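Mgp-operon protein 3 (Mycoplasma pneumoniae, PDB 6RJ1) probably takes part in adhesion to host cells as a membrane-anchored surface protein, P40/P90, of this human pathogen. Local coordinates at residues 38-43 with 107-112; 61-66 with 86-91; 82-87 with 131-136; 369-374 with 441-446. All blocks are in the same frame, centred on the assembly; numbering follows the deposited sequence.

Contact 1: 38-43 with 107-112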
loop_
_atom_site.group_PDB
_atom_site.type_symbol
_atom_site.label_atom_id
_atom_site.label_comp_id
_atom_site.label_asym_id
_atom_site.label_seq_id
_atom_site.Cartn_x
_atom_site.Cartn_y
_atom_site.Cartn_z
ATOM N N PRO A 38 14.407 18.128 -19.078
ATOM C CA PRO A 38 13.782 17.004 -19.807
ATOM C C PRO A 38 13.569 15.701 -19.038
ATOM O O PRO A 38 12.710 14.919 -19.443
ATOM C CB PRO A 38 14.731 16.779 -20.986
ATOM C CG PRO A 38 15.399 18.071 -21.185
ATOM C CD PRO A 38 15.554 18.675 -19.835
ATOM N N SER A 39 14.323 15.458 -17.947
ATOM C CA SER A 39 14.182 14.242 -17.121
ATOM C C SER A 39 12.864 14.184 -16.338
ATOM O O SER A 39 12.497 13.112 -15.837
ATOM C CB SER A 39 15.356 14.088 -16.163
ATOM O OG SER A 39 15.407 15.161 -15.237
ATOM N N TYR A 40 12.171 15.335 -16.210
ATOM C CA TYR A 40 10.894 15.395 -15.518
ATOM C C TYR A 40 9.819 14.664 -16.288
ATOM O O TYR A 40 9.799 14.681 -17.518
ATOM C CB TYR A 40 10.482 16.823 -15.176
ATOM C CG TYR A 40 11.174 17.360 -13.944
ATOM C CD1 TYR A 40 10.703 17.059 -12.669
ATOM C CD2 TYR A 40 12.293 18.180 -14.052
ATOM C CE1 TYR A 40 11.337 17.550 -11.530
ATOM C CE2 TYR A 40 12.931 18.685 -12.922
ATOM C CZ TYR A 40 12.449 18.367 -11.663
ATOM O OH TYR A 40 13.062 18.886 -10.551
ATOM N N GLU A 41 8.962 13.973 -15.546
ATOM C CA GLU A 41 7.901 13.124 -16.051
ATOM C C GLU A 41 6.602 13.447 -15.297
ATOM O O GLU A 41 6.610 13.532 -14.065
ATOM C CB GLU A 41 8.339 11.655 -15.859
ATOM C CG GLU A 41 7.314 10.584 -16.202
ATOM C CD GLU A 41 7.335 9.360 -15.292
ATOM O OE1 GLU A 41 7.526 8.243 -15.825
ATOM O OE2 GLU A 41 7.161 9.509 -14.057
ATOM N N LEU A 42 5.496 13.660 -16.049
ATOM C CA LEU A 42 4.183 13.943 -15.476
ATOM C C LEU A 42 3.611 12.641 -14.901
ATOM O O LEU A 42 3.481 11.657 -15.630
ATOM C CB LEU A 42 3.262 14.592 -16.522
ATOM C CG LEU A 42 1.774 14.695 -16.177
ATOM C CD1 LEU A 42 1.525 15.643 -15.025
ATOM C CD2 LEU A 42 0.966 15.108 -17.389
ATOM N N VAL A 43 3.335 12.632 -13.578
ATOM C CA VAL A 43 2.866 11.469 -12.797
ATOM C C VAL A 43 1.363 11.503 -12.558
ATOM O O VAL A 43 0.718 10.460 -12.608
ATOM C CB VAL A 43 3.612 11.319 -11.441
ATOM C CG1 VAL A 43 3.530 9.892 -10.924
ATOM C CG2 VAL A 43 5.059 11.753 -11.548
ATOM N N ASN A 107 22.289 24.349 -15.155
ATOM C CA ASN A 107 22.247 24.841 -13.774
ATOM C C ASN A 107 22.157 23.733 -12.719
ATOM O O ASN A 107 21.391 22.779 -12.892
ATOM C CB ASN A 107 21.103 25.859 -13.587
ATOM C CG ASN A 107 21.331 27.232 -14.185
ATOM O OD1 ASN A 107 22.442 27.783 -14.189
ATOM N ND2 ASN A 107 20.259 27.831 -14.677
ATOM N N SER A 108 22.925 23.882 -11.612
ATOM C CA SER A 108 22.939 22.953 -10.470
ATOM C C SER A 108 21.542 22.875 -9.848
ATOM O O SER A 108 20.911 23.913 -9.592
ATOM C CB SER A 108 23.960 23.386 -9.420
ATOM O OG SER A 108 23.884 22.576 -8.254
ATOM N N GLN A 109 21.039 21.641 -9.684
ATOM C CA GLN A 109 19.701 21.366 -9.164
ATOM C C GLN A 109 19.633 20.012 -8.493
ATOM O O GLN A 109 20.386 19.098 -8.844
ATOM C CB GLN A 109 18.631 21.477 -10.279
ATOM C CG GLN A 109 18.921 20.630 -11.518
ATOM C CD GLN A 109 18.057 20.956 -12.710
ATOM O OE1 GLN A 109 16.833 20.794 -12.688
ATOM N NE2 GLN A 109 18.689 21.395 -13.794
ATOM N N ASP A 110 18.708 19.895 -7.536
ATOM C CA ASP A 110 18.421 18.691 -6.760
ATOM C C ASP A 110 17.448 17.724 -7.457
ATOM O O ASP A 110 17.297 16.592 -6.994
ATOM C CB ASP A 110 17.859 19.090 -5.387
ATOM C CG ASP A 110 16.790 20.174 -5.394
ATOM O OD1 ASP A 110 15.905 20.135 -6.278
ATOM O OD2 ASP A 110 16.847 21.059 -4.522
ATOM N N PHE A 111 16.774 18.184 -8.544
ATOM C CA PHE A 111 15.771 17.449 -9.331
ATOM C C PHE A 111 14.594 16.961 -8.467
ATOM O O PHE A 111 14.041 15.887 -8.709
ATOM C CB PHE A 111 16.384 16.310 -10.170
ATOM C CG PHE A 111 17.514 16.714 -11.087
ATOM C CD1 PHE A 111 18.825 16.704 -10.642
ATOM C CD2 PHE A 111 17.270 17.056 -12.415
ATOM C CE1 PHE A 111 19.872 17.052 -11.498
ATOM C CE2 PHE A 111 18.321 17.393 -13.272
ATOM C CZ PHE A 111 19.613 17.385 -12.810
ATOM N N ALA A 112 14.204 17.777 -7.465
ATOM C CA ALA A 112 13.088 17.505 -6.562
ATOM C C ALA A 112 11.773 17.481 -7.334
ATOM O O ALA A 112 11.659 18.102 -8.393
ATOM C CB ALA A 112 13.022 18.576 -5.487
#

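Contact 2: 61-66 with 86-91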
loop_
_atom_site.group_PDB
_atom_site.type_symbol
_atom_site.label_atom_id
_atom_site.label_comp_id
_atom_site.label_asym_id
_atom_site.label_seq_id
_atom_site.Cartn_x
_atom_site.Cartn_y
_atom_site.Cartn_z
ATOM N N LEU A 61 16.486 11.680 -12.020
ATOM C CA LEU A 61 17.797 12.178 -11.645
ATOM C C LEU A 61 17.847 12.627 -10.194
ATOM O O LEU A 61 18.910 13.044 -9.736
ATOM C CB LEU A 61 18.259 13.302 -12.586
ATOM C CG LEU A 61 18.692 12.882 -13.987
ATOM C CD1 LEU A 61 18.825 14.087 -14.878
ATOM C CD2 LEU A 61 19.993 12.099 -13.970
ATOM N N VAL A 62 16.714 12.538 -9.462
ATOM C CA VAL A 62 16.650 12.916 -8.051
ATOM C C VAL A 62 17.532 11.962 -7.220
ATOM O O VAL A 62 17.503 10.755 -7.451
ATOM C CB VAL A 62 15.189 13.039 -7.522
ATOM C CG1 VAL A 62 14.507 11.680 -7.346
ATOM C CG2 VAL A 62 15.134 13.848 -6.232
ATOM N N ARG A 63 18.365 12.511 -6.322
ATOM C CA ARG A 63 19.232 11.716 -5.457
ATOM C C ARG A 63 19.093 12.171 -4.009
ATOM O O ARG A 63 19.179 13.365 -3.733
ATOM C CB ARG A 63 20.700 11.723 -5.940
ATOM C CG ARG A 63 20.943 10.932 -7.235
ATOM C CD ARG A 63 20.565 9.456 -7.140
ATOM N NE ARG A 63 20.845 8.726 -8.377
ATOM C CZ ARG A 63 20.041 8.693 -9.441
ATOM N NH1 ARG A 63 18.893 9.360 -9.436
ATOM N NH2 ARG A 63 20.383 7.995 -10.518
ATOM N N VAL A 64 18.811 11.222 -3.098
ATOM C CA VAL A 64 18.620 11.537 -1.680
ATOM C C VAL A 64 19.692 10.856 -0.820
ATOM O O VAL A 64 20.096 9.730 -1.110
ATOM C CB VAL A 64 17.163 11.254 -1.190
ATOM C CG1 VAL A 64 16.964 11.653 0.267
ATOM C CG2 VAL A 64 16.133 11.967 -2.066
ATOM N N LYS A 65 20.181 11.573 0.212
ATOM C CA LYS A 65 21.143 11.042 1.168
ATOM C C LYS A 65 20.626 11.180 2.605
ATOM O O LYS A 65 19.915 12.134 2.934
ATOM C CB LYS A 65 22.560 11.637 0.984
ATOM C CG LYS A 65 22.759 13.088 1.437
ATOM C CD LYS A 65 24.222 13.516 1.429
ATOM C CE LYS A 65 24.442 14.974 1.799
ATOM N NZ LYS A 65 23.862 15.920 0.796
ATOM N N PHE A 66 20.965 10.202 3.437
ATOM C CA PHE A 66 20.647 10.191 4.858
ATOM C C PHE A 66 21.972 10.222 5.623
ATOM O O PHE A 66 22.847 9.385 5.385
ATOM C CB PHE A 66 19.783 8.970 5.234
ATOM C CG PHE A 66 19.587 8.740 6.717
ATOM C CD1 PHE A 66 18.844 9.628 7.484
ATOM C CD2 PHE A 66 20.121 7.619 7.339
ATOM C CE1 PHE A 66 18.653 9.408 8.851
ATOM C CE2 PHE A 66 19.929 7.401 8.708
ATOM C CZ PHE A 66 19.199 8.298 9.453
ATOM N N THR A 86 22.993 16.585 -4.563
ATOM C CA THR A 86 23.243 17.353 -5.789
ATOM C C THR A 86 24.441 16.791 -6.584
ATOM O O THR A 86 24.385 16.747 -7.817
ATOM C CB THR A 86 23.365 18.849 -5.427
ATOM O OG1 THR A 86 22.089 19.302 -4.970
ATOM C CG2 THR A 86 23.817 19.727 -6.598
ATOM N N GLN A 87 25.493 16.336 -5.873
ATOM C CA GLN A 87 26.701 15.745 -6.448
ATOM C C GLN A 87 26.410 14.431 -7.187
ATOM O O GLN A 87 26.935 14.225 -8.283
ATOM C CB GLN A 87 27.775 15.546 -5.368
ATOM C CG GLN A 87 28.445 16.849 -4.932
ATOM C CD GLN A 87 29.463 16.655 -3.831
ATOM O OE1 GLN A 87 29.214 15.987 -2.815
ATOM N NE2 GLN A 87 30.634 17.261 -3.999
ATOM N N GLU A 88 25.561 13.560 -6.596
ATOM C CA GLU A 88 25.149 12.285 -7.186
ATOM C C GLU A 88 24.212 12.520 -8.374
ATOM O O GLU A 88 24.287 11.786 -9.357
ATOM C CB GLU A 88 24.460 11.391 -6.141
ATOM C CG GLU A 88 25.259 10.166 -5.724
ATOM C CD GLU A 88 25.380 9.052 -6.746
ATOM O OE1 GLU A 88 24.337 8.612 -7.281
ATOM O OE2 GLU A 88 26.523 8.606 -6.995
ATOM N N SER A 89 23.332 13.539 -8.275
ATOM C CA SER A 89 22.377 13.917 -9.320
ATOM C C SER A 89 23.117 14.390 -10.572
ATOM O O SER A 89 22.704 14.075 -11.687
ATOM C CB SER A 89 21.438 15.005 -8.812
ATOM O OG SER A 89 20.424 14.463 -7.983
ATOM N N GLN A 90 24.229 15.125 -10.382
ATOM C CA GLN A 90 25.084 15.604 -11.463
ATOM C C GLN A 90 25.848 14.410 -12.029
ATOM O O GLN A 90 26.024 14.325 -13.244
ATOM C CB GLN A 90 26.053 16.682 -10.955
ATOM C CG GLN A 90 26.686 17.535 -12.071
ATOM C CD GLN A 90 25.776 18.627 -12.594
ATOM O OE1 GLN A 90 25.218 18.533 -13.693
ATOM N NE2 GLN A 90 25.616 19.695 -11.824
ATOM N N LYS A 91 26.265 13.474 -11.148
ATOM C CA LYS A 91 26.993 12.257 -11.517
ATOM C C LYS A 91 26.120 11.383 -12.424
ATOM O O LYS A 91 26.597 10.890 -13.448
ATOM C CB LYS A 91 27.431 11.489 -10.254
ATOM C CG LYS A 91 28.524 10.451 -10.491
ATOM C CD LYS A 91 28.803 9.640 -9.234
ATOM C CE LYS A 91 29.747 8.491 -9.486
ATOM N NZ LYS A 91 29.916 7.647 -8.274
HETATM O O HOH W 1 19.307 15.339 -5.682
#

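Contact 3: 82-87 with 131-136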
loop_
_atom_site.group_PDB
_atom_site.type_symbol
_atom_site.label_atom_id
_atom_site.label_comp_id
_atom_site.label_asym_id
_atom_site.label_seq_id
_atom_site.Cartn_x
_atom_site.Cartn_y
_atom_site.Cartn_z
ATOM N N LEU A 82 18.169 14.199 6.381
ATOM C CA LEU A 82 17.667 13.969 5.034
ATOM C C LEU A 82 17.967 15.203 4.180
ATOM O O LEU A 82 17.681 16.330 4.591
ATOM C CB LEU A 82 16.148 13.717 5.114
ATOM C CG LEU A 82 15.617 12.318 4.779
ATOM C CD1 LEU A 82 16.514 11.220 5.304
ATOM C CD2 LEU A 82 14.217 12.132 5.312
ATOM N N SER A 83 18.592 14.988 3.015
ATOM C CA SER A 83 18.927 16.052 2.064
ATOM C C SER A 83 19.065 15.503 0.653
ATOM O O SER A 83 19.235 14.294 0.471
ATOM C CB SER A 83 20.210 16.768 2.466
ATOM O OG SER A 83 21.309 15.873 2.460
ATOM N N PHE A 84 18.997 16.393 -0.345
ATOM C CA PHE A 84 19.173 16.000 -1.730
ATOM C C PHE A 84 20.671 15.987 -2.049
ATOM O O PHE A 84 21.385 16.930 -1.698
ATOM C CB PHE A 84 18.410 16.936 -2.679
ATOM C CG PHE A 84 16.898 16.870 -2.614
ATOM C CD1 PHE A 84 16.208 15.757 -3.092
ATOM C CD2 PHE A 84 16.161 17.944 -2.131
ATOM C CE1 PHE A 84 14.815 15.704 -3.043
ATOM C CE2 PHE A 84 14.762 17.893 -2.094
ATOM C CZ PHE A 84 14.100 16.770 -2.543
ATOM N N ASP A 85 21.148 14.892 -2.666
ATOM C CA ASP A 85 22.539 14.710 -3.063
ATOM C C ASP A 85 22.766 15.260 -4.477
ATOM O O ASP A 85 22.736 14.507 -5.457
ATOM C CB ASP A 85 22.962 13.231 -2.952
ATOM C CG ASP A 85 24.453 13.041 -2.723
ATOM O OD1 ASP A 85 25.253 13.427 -3.613
ATOM O OD2 ASP A 85 24.824 12.536 -1.642
ATOM N N THR A 86 22.993 16.585 -4.563
ATOM C CA THR A 86 23.243 17.353 -5.789
ATOM C C THR A 86 24.441 16.791 -6.584
ATOM O O THR A 86 24.385 16.747 -7.817
ATOM C CB THR A 86 23.365 18.849 -5.427
ATOM O OG1 THR A 86 22.089 19.302 -4.970
ATOM C CG2 THR A 86 23.817 19.727 -6.598
ATOM N N GLN A 87 25.493 16.336 -5.873
ATOM C CA GLN A 87 26.701 15.745 -6.448
ATOM C C GLN A 87 26.410 14.431 -7.187
ATOM O O GLN A 87 26.935 14.225 -8.283
ATOM C CB GLN A 87 27.775 15.546 -5.368
ATOM C CG GLN A 87 28.445 16.849 -4.932
ATOM C CD GLN A 87 29.463 16.655 -3.831
ATOM O OE1 GLN A 87 29.214 15.987 -2.815
ATOM N NE2 GLN A 87 30.634 17.261 -3.999
ATOM N N LYS A 131 5.240 26.864 -9.321
ATOM C CA LYS A 131 5.636 25.513 -8.912
ATOM C C LYS A 131 5.956 25.461 -7.420
ATOM O O LYS A 131 6.562 26.392 -6.884
ATOM C CB LYS A 131 6.769 24.928 -9.786
ATOM C CG LYS A 131 8.090 25.697 -9.808
ATOM C CD LYS A 131 9.127 24.972 -10.665
ATOM C CE LYS A 131 10.543 25.443 -10.425
ATOM N NZ LYS A 131 10.871 26.664 -11.206
ATOM N N ILE A 132 5.489 24.402 -6.743
ATOM C CA ILE A 132 5.705 24.187 -5.309
ATOM C C ILE A 132 6.605 22.960 -5.157
ATOM O O ILE A 132 6.234 21.858 -5.580
ATOM C CB ILE A 132 4.366 24.063 -4.504
ATOM C CG1 ILE A 132 3.430 25.275 -4.739
ATOM C CG2 ILE A 132 4.614 23.848 -3.003
ATOM C CD1 ILE A 132 2.220 24.974 -5.544
ATOM N N LYS A 133 7.793 23.164 -4.577
ATOM C CA LYS A 133 8.777 22.111 -4.348
ATOM C C LYS A 133 8.312 21.170 -3.241
ATOM O O LYS A 133 7.772 21.610 -2.225
ATOM C CB LYS A 133 10.120 22.744 -3.978
ATOM C CG LYS A 133 11.336 21.896 -4.280
ATOM C CD LYS A 133 12.549 22.748 -4.026
ATOM C CE LYS A 133 13.843 22.051 -4.306
ATOM N NZ LYS A 133 14.318 21.299 -3.118
ATOM N N LEU A 134 8.511 19.869 -3.445
ATOM C CA LEU A 134 8.130 18.869 -2.458
ATOM C C LEU A 134 9.379 18.500 -1.689
ATOM O O LEU A 134 10.123 17.601 -2.073
ATOM C CB LEU A 134 7.466 17.651 -3.118
ATOM C CG LEU A 134 6.194 17.913 -3.931
ATOM C CD1 LEU A 134 5.720 16.646 -4.585
ATOM C CD2 LEU A 134 5.083 18.535 -3.073
ATOM N N ALA A 135 9.650 19.267 -0.639
ATOM C CA ALA A 135 10.817 19.091 0.206
ATOM C C ALA A 135 10.752 17.821 1.052
ATOM O O ALA A 135 9.671 17.398 1.472
ATOM C CB ALA A 135 10.988 20.304 1.096
ATOM N N LEU A 136 11.929 17.213 1.288
ATOM C CA LEU A 136 12.132 16.025 2.105
ATOM C C LEU A 136 11.519 16.242 3.513
ATOM O O LEU A 136 11.568 17.374 4.018
ATOM C CB LEU A 136 13.651 15.815 2.281
ATOM C CG LEU A 136 14.410 14.745 1.474
ATOM C CD1 LEU A 136 13.535 13.662 0.914
ATOM C CD2 LEU A 136 15.333 15.358 0.479
#

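Contact 4: 369-374 with 441-446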
loop_
_atom_site.group_PDB
_atom_site.type_symbol
_atom_site.label_atom_id
_atom_site.label_comp_id
_atom_site.label_asym_id
_atom_site.label_seq_id
_atom_site.Cartn_x
_atom_site.Cartn_y
_atom_site.Cartn_z
ATOM N N ILE A 369 13.723 4.033 -9.708
ATOM C CA ILE A 369 14.784 4.551 -10.582
ATOM C C ILE A 369 15.737 3.402 -10.939
ATOM O O ILE A 369 16.482 2.923 -10.079
ATOM C CB ILE A 369 15.536 5.784 -9.979
ATOM C CG1 ILE A 369 14.569 6.943 -9.625
ATOM C CG2 ILE A 369 16.689 6.248 -10.903
ATOM C CD1 ILE A 369 15.130 7.948 -8.609
ATOM N N VAL A 370 15.664 2.937 -12.193
ATOM C CA VAL A 370 16.534 1.885 -12.714
ATOM C C VAL A 370 17.439 2.532 -13.776
ATOM O O VAL A 370 17.022 2.680 -14.931
ATOM C CB VAL A 370 15.775 0.625 -13.228
ATOM C CG1 VAL A 370 16.747 -0.452 -13.703
ATOM C CG2 VAL A 370 14.849 0.060 -12.153
ATOM N N PRO A 371 18.652 2.992 -13.389
ATOM C CA PRO A 371 19.544 3.636 -14.379
ATOM C C PRO A 371 19.880 2.735 -15.569
ATOM O O PRO A 371 20.166 1.553 -15.394
ATOM C CB PRO A 371 20.781 4.023 -13.556
ATOM C CG PRO A 371 20.309 4.030 -12.130
ATOM C CD PRO A 371 19.284 2.937 -12.057
ATOM N N GLY A 372 19.797 3.310 -16.767
ATOM C CA GLY A 372 20.035 2.617 -18.030
ATOM C C GLY A 372 18.746 2.157 -18.682
ATOM O O GLY A 372 18.760 1.664 -19.814
ATOM N N LEU A 373 17.622 2.320 -17.953
ATOM C CA LEU A 373 16.264 1.968 -18.366
ATOM C C LEU A 373 15.341 3.201 -18.412
ATOM O O LEU A 373 14.149 3.056 -18.695
ATOM C CB LEU A 373 15.690 0.914 -17.401
ATOM C CG LEU A 373 15.675 -0.525 -17.883
ATOM C CD1 LEU A 373 17.073 -1.132 -17.877
ATOM C CD2 LEU A 373 14.763 -1.351 -17.025
ATOM N N GLU A 374 15.889 4.407 -18.150
ATOM C CA GLU A 374 15.129 5.664 -18.176
ATOM C C GLU A 374 14.889 6.159 -19.613
ATOM O O GLU A 374 15.751 5.977 -20.480
ATOM C CB GLU A 374 15.817 6.758 -17.349
ATOM C CG GLU A 374 16.214 6.344 -15.942
ATOM C CD GLU A 374 17.702 6.447 -15.662
ATOM O OE1 GLU A 374 18.505 5.999 -16.514
ATOM O OE2 GLU A 374 18.067 6.985 -14.591
ATOM N N ASP A 441 25.695 -1.289 -13.043
ATOM C CA ASP A 441 25.318 -0.169 -12.177
ATOM C C ASP A 441 24.291 -0.586 -11.135
ATOM O O ASP A 441 23.249 -1.163 -11.475
ATOM C CB ASP A 441 24.740 1.013 -12.993
ATOM C CG ASP A 441 25.500 1.383 -14.254
ATOM O OD1 ASP A 441 26.633 1.917 -14.134
ATOM O OD2 ASP A 441 24.955 1.156 -15.360
ATOM N N ALA A 442 24.591 -0.284 -9.862
ATOM C CA ALA A 442 23.669 -0.524 -8.751
ATOM C C ALA A 442 22.588 0.563 -8.778
ATOM O O ALA A 442 22.842 1.675 -9.257
ATOM C CB ALA A 442 24.418 -0.476 -7.430
ATOM N N LEU A 443 21.386 0.242 -8.275
ATOM C CA LEU A 443 20.262 1.185 -8.219
ATOM C C LEU A 443 20.555 2.271 -7.184
ATOM O O LEU A 443 21.285 1.991 -6.239
ATOM C CB LEU A 443 18.969 0.462 -7.777
ATOM C CG LEU A 443 18.423 -0.705 -8.598
ATOM C CD1 LEU A 443 17.236 -1.320 -7.902
ATOM C CD2 LEU A 443 18.005 -0.268 -9.983
ATOM N N PRO A 444 19.950 3.479 -7.266
ATOM C CA PRO A 444 20.142 4.466 -6.186
ATOM C C PRO A 444 19.565 3.993 -4.835
ATOM O O PRO A 444 18.766 3.055 -4.799
ATOM C CB PRO A 444 19.385 5.700 -6.702
ATOM C CG PRO A 444 19.199 5.468 -8.162
ATOM C CD PRO A 444 19.045 4.006 -8.305
ATOM N N ASN A 445 19.979 4.653 -3.728
ATOM C CA ASN A 445 19.596 4.417 -2.317
ATOM C C ASN A 445 18.107 4.072 -2.124
ATOM O O ASN A 445 17.265 4.514 -2.907
ATOM C CB ASN A 445 19.879 5.675 -1.457
ATOM C CG ASN A 445 21.246 6.266 -1.582
ATOM O OD1 ASN A 445 22.120 6.047 -0.737
ATOM N ND2 ASN A 445 21.460 7.050 -2.632
ATOM N N VAL A 446 17.789 3.362 -1.018
ATOM C CA VAL A 446 16.419 3.053 -0.616
ATOM C C VAL A 446 15.687 4.392 -0.366
ATOM O O VAL A 446 14.552 4.566 -0.820
ATOM C CB VAL A 446 16.392 2.121 0.628
ATOM C CG1 VAL A 446 14.996 2.029 1.248
ATOM C CG2 VAL A 446 16.923 0.733 0.285
#

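Contact 1: 38-43 with 107-112
Tyr40 points its phenol end at the backbone between Phe111 and Ala112, and its OH donates to Ala112 O over 2.7 Å. The acceptor lies at the ring edge, near the plane, where a phenol hydroxyl naturally directs its proton. The bond bends at the carbonyl (142° at the oxygen) and comes in 19° off the carbonyl plane. CE1 lies beside the same oxygen. With CG beside its own backbone N (chi1 -80°), the tyrosine ring swings from the backbone toward the loop. Here the edge strand 40-48 of a mixed sheet is tied to the loop that leads into strand 114-121; Tyr40 and Phe111 also touch Ser59 of strand 52-59. An Asx turn shapes that loop: Asp110 OD1 accepts from Ala112 N at 3.1 Å, and so helps place the carbonyl that Tyr40 grips. The Phe111 ring has a neighbour from each segment. Gln109 CG stands over the centre of one face, 3.5 Å above the plane, and Ser39 OG approaches Phe111 CD2 obliquely at 3.9 Å. A short serine fits beside the ring, its hydroxyl bonded to Ser59 and to His37, which meets Phe111 edge-to-face.

Contact 2: 61-66 with 86-91
Ser89 on helix 86-93 and Arg63, just ahead of strand 64-66, bring the first turns of the helix against the chain entering a small two-stranded antiparallel sheet, 64-66 with 82-84. The helix follows directly on the second strand, with Asp85 as N-cap bonding through OD1 to Glu88 N.

The hydrogen bonds gather on one hydroxyl. Ser89 OG donates to Leu61 O at 2.7 Å, in the carbonyl plane and with an angle of 154° at the oxygen. The same OG accepts from a water 2.7 Å away, and the water accepts a hydrogen bond from Arg63 N. A short serine can thus hold both a carbonyl and, through water, an amide of a backbone that is buried here; the first torsion, placing OG beside its own N, turns the hydroxyl to them.

Van der Waals contact comes largely from the arginine's stem. Arg63 CG packs on Glu88 CB at 3.7 Å, carbon against carbon, while Arg63 CB lies against the oxygen of Ser89 OG. Separately, Leu61 CD2 touches Ser89 O, again carbon with oxygen.

Charge adds a weaker tie. Arg63 NE and Glu88 OE1 form a long salt bridge of 3.7 Å, the carboxylate oxygen lying at the guanidinium edge with the two planes 31° apart; Lys91 extends the network by another long bridge to Glu88 OE2. Bent at chi2, the arginine folds back on its own backbone: NH1 donates to Val62 O at 2.8 Å from 52° above the carbonyl plane, and also to Ala60 O.

Contact 3: 82-87 with 131-136
Phe84 lies beneath a methyl of Leu136, and its side chain can be traced outward from the backbone. CB packs against Asp110 of the loop before strand 114-121. A chi1 of -68°, with CG beside the backbone N, then carries the ring across to the segment 131-136. CG and CD1 come under Leu136 CD2, CD1 at 3.7 Å, and so do the remaining ring atoms, because this methyl sits almost exactly over the ring centre: 3.4 Å from the centroid and 5° off the normal. On the other branch CE2 reaches Lys133 NZ at 3.6 Å, approached obliquely. The ammonium has its main partner in Asp110 OD2, a salt bridge, so the lysine's long chain passes by the ring to a charge beyond it. At the tip, Leu134 O lies 4.1 Å from CZ, at the ring edge near its plane; that oxygen accepts from Tyr451 OH, and the Tyr451 ring meets Phe84 edge-to-face. Branched Leu136 suits its place because it serves two residues, with CD2 over the ring and CG against Leu82 CB at 4.2 Å. The methyl seated on the aromatic face is a CH-pi contact, and it joins the two-stranded sheet of 64-66 and 82-84 to the chain at and just beyond strand 125-135 of the large mixed sheet.

Contact 4: 369-374 with 441-446
A type II beta turn from Val370 to Leu373 brings Pro371, and the flank of Val370, against the extended segment 441-446, which leads into helix 446-454. Proline fits the turn's second position and glycine the third: Gly372 has a positive phi of 97°, a conformation that glycine adopts readily. Leu373 N closes the turn on Val370 O at 3.1 Å, and Glu374 OE1 accepts from Gly372 N. Across the contact no hydrogen bond forms, and the meeting is mostly apolar, with Ile369 O also against Pro444 CD and Leu443 CD2. Leu443 CD2 is the branch that does the touching: it lies 3.8 Å from Val370 CG2 and 4.0 Å from Pro371 CD. The ring of Pro444 stands beside the same backbone, its CG 3.8 Å from Ile369 CG2, with the two side chains crossing at about a right angle. Pro371 and Pro444 reach toward each other and meet CD to CD at 3.9 Å, two compact rings that offer no amide proton. Around them, Ile369 also touches Thr448 and His452 of helix 446-454, Val370 rests on Leu363 of helix 360-365, and Pro444 backs onto Arg63, just before strand 64-66.

In the fold
From the N terminus, contact 1 closes the first loop, joining strand 40-48 to the chain before strand 114-121. Contact 2 lies wholly within that loop and holds helix 86-93 to the chain entering the small sheet 64-66/82-84. Contact 3 starts inside it, sharing Thr86 and Gln87 with contact 2, but ends beyond it on strand 125-135, so it crosses contact 1; the two touch where Ala112 meets Phe84. It is contact 3 that ties the small sheet to the large mixed one. Contact 4 follows much later, bringing together the ends of a largely unmodelled stretch, and touches contact 2 where Pro444 and Ile369 meet Arg63. It does not touch contacts 1 and 3.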